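Local coordinates for protein cytochrome c55X (PDB 6TP9) that carries a single covalently bound heme c and transfers electrons in the periplasm, in association with heme d1 biosynthesis, at residues 19-24 with 28-33. The protein carries 1 engineered substitution. Numbering follows the deposited sequence.
Sequences LLLQDC and HGLRLT. With HEC (heme c), chain L.
Cys-24 and His-28 meet through the backbone and share one heme c. The amide N of His-28 donates to Cys-24 O at 3.1 Å, in a fairly straight bond of 161°. The same carbonyl oxygen lies in the plane of the imidazole, at its edge, 3.4 Å from His-28 CB. Cys-24 SG is covalently joined to the heme at CAB (1.8 Å). His-28 NE2 binds the iron at 2.0 Å. Its ND1 is hydrogen-bonded to Pro-38 O of the second subunit, which helps fix the ring's rotation. Met-66 of that subunit supplies the other axial ligand. This end is held by bonds.

Further from the heme no hydrogen bond is made. Leu-30 keeps CG anti to its own N (chi1 -176°), which carries its methyls up to the helix. Leu-30 CD2 is pressed to 3.2 Å from Leu-21 O. The looser part is Leu-30 CD1 on Leu-21 CD2, at 4.0 Å. The two side chains cross at a slant. All four touching residues are buried, whereas Arg-31, further along, takes no part and is partly exposed. Leu-30 and Arg-31 pair antiparallel with a strand of the second subunit, so the sheet runs across the interface. Cys-24 and His-28 belong to the CXXCH heme-attachment motif, completed by Cys-27. The Leu-30 packing follows it, in a domain-swapped class I-like cytochrome c dimer with axial ligands from both chains.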
loop_
_atom_site.group_PDB
_atom_site.type_symbol
_atom_site.label_atom_id
_atom_site.label_comp_id
_atom_site.label_asym_id
_atom_site.label_seq_id
_atom_site.Cartn_x
_atom_site.Cartn_y
_atom_site.Cartn_z
ATOM N N LEU A 19 2.675 -9.783 -0.478
ATOM C CA LEU A 19 3.858 -9.457 -1.266
ATOM C C LEU A 19 3.656 -8.165 -2.046
ATOM O O LEU A 19 4.523 -7.284 -2.055
ATOM C CB LEU A 19 4.181 -10.611 -2.216
ATOM C CG LEU A 19 5.374 -10.404 -3.149
ATOM C CD1 LEU A 19 6.679 -10.486 -2.376
ATOM C CD2 LEU A 19 5.344 -11.417 -4.280
ATOM N N LEU A 20 2.504 -8.036 -2.709
ATOM C CA LEU A 20 2.239 -6.840 -3.501
ATOM C C LEU A 20 2.295 -5.586 -2.640
ATOM O O LEU A 20 2.891 -4.574 -3.031
ATOM C CB LEU A 20 0.871 -6.956 -4.177
ATOM C CG LEU A 20 0.451 -5.773 -5.051
ATOM C CD1 LEU A 20 1.376 -5.627 -6.245
ATOM C CD2 LEU A 20 -0.991 -5.937 -5.510
ATOM N N LEU A 21 1.685 -5.635 -1.459
ATOM C CA LEU A 21 1.512 -4.426 -0.670
ATOM C C LEU A 21 2.790 -4.028 0.058
ATOM O O LEU A 21 3.086 -2.833 0.172
ATOM C CB LEU A 21 0.360 -4.620 0.317
ATOM C CG LEU A 21 -0.982 -4.844 -0.386
ATOM C CD1 LEU A 21 -2.078 -5.214 0.593
ATOM C CD2 LEU A 21 -1.373 -3.602 -1.176
ATOM N N GLN A 22 3.566 -4.995 0.547
ATOM C CA GLN A 22 4.709 -4.671 1.393
ATOM C C GLN A 22 6.056 -4.795 0.696
ATOM O O GLN A 22 7.001 -4.106 1.092
ATOM C CB GLN A 22 4.700 -5.545 2.652
ATOM C CG GLN A 22 3.600 -5.146 3.635
ATOM C CD GLN A 22 3.837 -5.650 5.045
ATOM O OE1 GLN A 22 4.965 -5.968 5.427
ATOM N NE2 GLN A 22 2.768 -5.720 5.831
ATOM N N ASP A 23 6.185 -5.632 -0.333
ATOM C CA ASP A 23 7.434 -5.721 -1.087
ATOM C C ASP A 23 7.370 -4.917 -2.383
ATOM O O ASP A 23 8.195 -4.028 -2.608
ATOM C CB ASP A 23 7.782 -7.184 -1.389
ATOM C CG ASP A 23 9.213 -7.352 -1.865
ATOM O OD1 ASP A 23 9.668 -6.532 -2.692
ATOM O OD2 ASP A 23 9.886 -8.296 -1.402
ATOM N N CYS A 24 6.398 -5.220 -3.246
ATOM C CA CYS A 24 6.272 -4.487 -4.501
ATOM C C CYS A 24 5.943 -3.022 -4.251
ATOM O O CYS A 24 6.404 -2.139 -4.982
ATOM C CB CYS A 24 5.196 -5.129 -5.378
ATOM S SG CYS A 24 5.295 -6.931 -5.492
ATOM N N HIS A 28 7.142 0.693 -6.072
ATOM C CA HIS A 28 6.013 1.155 -6.868
ATOM C C HIS A 28 5.086 2.089 -6.097
ATOM O O HIS A 28 3.983 2.377 -6.569
ATOM C CB HIS A 28 5.232 -0.047 -7.410
ATOM C CG HIS A 28 5.953 -0.798 -8.487
ATOM N ND1 HIS A 28 5.958 -0.389 -9.804
ATOM C CD2 HIS A 28 6.696 -1.931 -8.444
ATOM C CE1 HIS A 28 6.671 -1.237 -10.525
ATOM N NE2 HIS A 28 7.129 -2.182 -9.724
ATOM N N GLY A 29 5.506 2.560 -4.927
ATOM C CA GLY A 29 4.842 3.666 -4.269
ATOM C C GLY A 29 3.439 3.398 -3.768
ATOM O O GLY A 29 2.488 4.054 -4.205
ATOM N N LEU A 30 3.290 2.453 -2.844
ATOM C CA LEU A 30 1.999 2.249 -2.201
ATOM C C LEU A 30 1.634 3.475 -1.370
ATOM O O LEU A 30 2.467 4.024 -0.642
ATOM C CB LEU A 30 2.026 1.003 -1.320
ATOM C CG LEU A 30 0.694 0.630 -0.662
ATOM C CD1 LEU A 30 -0.350 0.229 -1.696
ATOM C CD2 LEU A 30 0.897 -0.487 0.347
ATOM N N ARG A 31 0.380 3.905 -1.491
ATOM C CA ARG A 31 -0.122 5.072 -0.785
ATOM C C ARG A 31 -1.553 4.798 -0.347
ATOM O O ARG A 31 -2.255 3.976 -0.939
ATOM C CB ARG A 31 -0.092 6.334 -1.659
ATOM C CG ARG A 31 1.287 6.764 -2.119
ATOM C CD ARG A 31 2.109 7.345 -0.979
ATOM N NE ARG A 31 3.430 6.724 -0.909
ATOM C CZ ARG A 31 4.518 7.182 -1.521
ATOM N NH1 ARG A 31 4.470 8.284 -2.257
ATOM N NH2 ARG A 31 5.666 6.532 -1.392
ATOM N N LEU A 32 -1.983 5.500 0.700
ATOM C CA LEU A 32 -3.376 5.435 1.144
ATOM C C LEU A 32 -4.129 6.580 0.481
ATOM O O LEU A 32 -4.170 7.704 0.982
ATOM C CB LEU A 32 -3.478 5.496 2.662
ATOM C CG LEU A 32 -3.386 4.144 3.370
ATOM C CD1 LEU A 32 -1.969 3.600 3.314
ATOM C CD2 LEU A 32 -3.867 4.261 4.809
ATOM N N THR A 33 -4.731 6.284 -0.668
ATOM C CA THR A 33 -5.487 7.271 -1.424
ATOM C C THR A 33 -6.384 6.531 -2.405
ATOM O O THR A 33 -6.185 5.347 -2.682
ATOM C CB THR A 33 -4.559 8.250 -2.156
ATOM O OG1 THR A 33 -5.331 9.109 -3.002
ATOM C CG2 THR A 33 -3.528 7.501 -2.992
HETATM FE FE HEC L . 8.442 -3.465 -10.544
HETATM C CHA HEC L . 8.523 -2.150 -13.715
HETATM C CHB HEC L . 5.553 -5.160 -11.357
HETATM C CHC HEC L . 8.496 -5.061 -7.508
HETATM C CHD HEC L . 10.895 -1.354 -9.494
HETATM N NA HEC L . 7.284 -3.657 -12.237
HETATM C C1A HEC L . 7.449 -2.957 -13.416
HETATM C C2A HEC L . 6.301 -3.221 -14.265
HETATM C C3A HEC L . 5.488 -4.053 -13.605
HETATM C C4A HEC L . 6.087 -4.340 -12.322
HETATM C CMA HEC L . 4.139 -4.623 -14.098
HETATM C CAA HEC L . 6.066 -2.647 -15.681
HETATM C CBA HEC L . 5.090 -1.477 -15.606
HETATM C CGA HEC L . 4.756 -0.983 -16.989
HETATM O O1A HEC L . 4.986 -1.729 -17.975
HETATM O O2A HEC L . 4.250 0.162 -17.107
HETATM N NB HEC L . 7.238 -4.827 -9.605
HETATM C C1B HEC L . 6.121 -5.440 -10.136
HETATM C C2B HEC L . 5.655 -6.431 -9.190
HETATM C C3B HEC L . 6.469 -6.407 -8.131
HETATM C C4B HEC L . 7.477 -5.396 -8.369
HETATM C CMB HEC L . 4.426 -7.345 -9.380
HETATM C CAB HEC L . 6.366 -7.271 -6.857
HETATM C CBB HEC L . 6.301 -8.770 -7.204
HETATM N NC HEC L . 9.455 -3.209 -8.798
HETATM C C1C HEC L . 9.410 -4.055 -7.708
HETATM C C2C HEC L . 10.435 -3.646 -6.773
HETATM C C3C HEC L . 11.171 -2.696 -7.369
HETATM C C4C HEC L . 10.521 -2.353 -8.621
HETATM C CMC HEC L . 10.790 -4.421 -5.485
HETATM C CAC HEC L . 12.396 -1.962 -6.775
HETATM C CBC HEC L . 13.449 -2.951 -6.244
HETATM N ND HEC L . 9.526 -1.973 -11.461
HETATM C C1D HEC L . 10.526 -1.246 -10.818
HETATM C C2D HEC L . 11.128 -0.346 -11.777
HETATM C C3D HEC L . 10.390 -0.593 -13.095
HETATM C C4D HEC L . 9.413 -1.619 -12.806
HETATM C CMD HEC L . 12.275 0.655 -11.534
HETATM C CAD HEC L . 10.653 0.113 -14.441
HETATM C CBD HEC L . 11.725 -0.673 -15.191
HETATM C CGD HEC L . 11.973 -0.043 -16.536
HETATM O O1D HEC L . 12.147 1.200 -16.598
HETATM O O2D HEC L . 12.006 -0.792 -17.546
#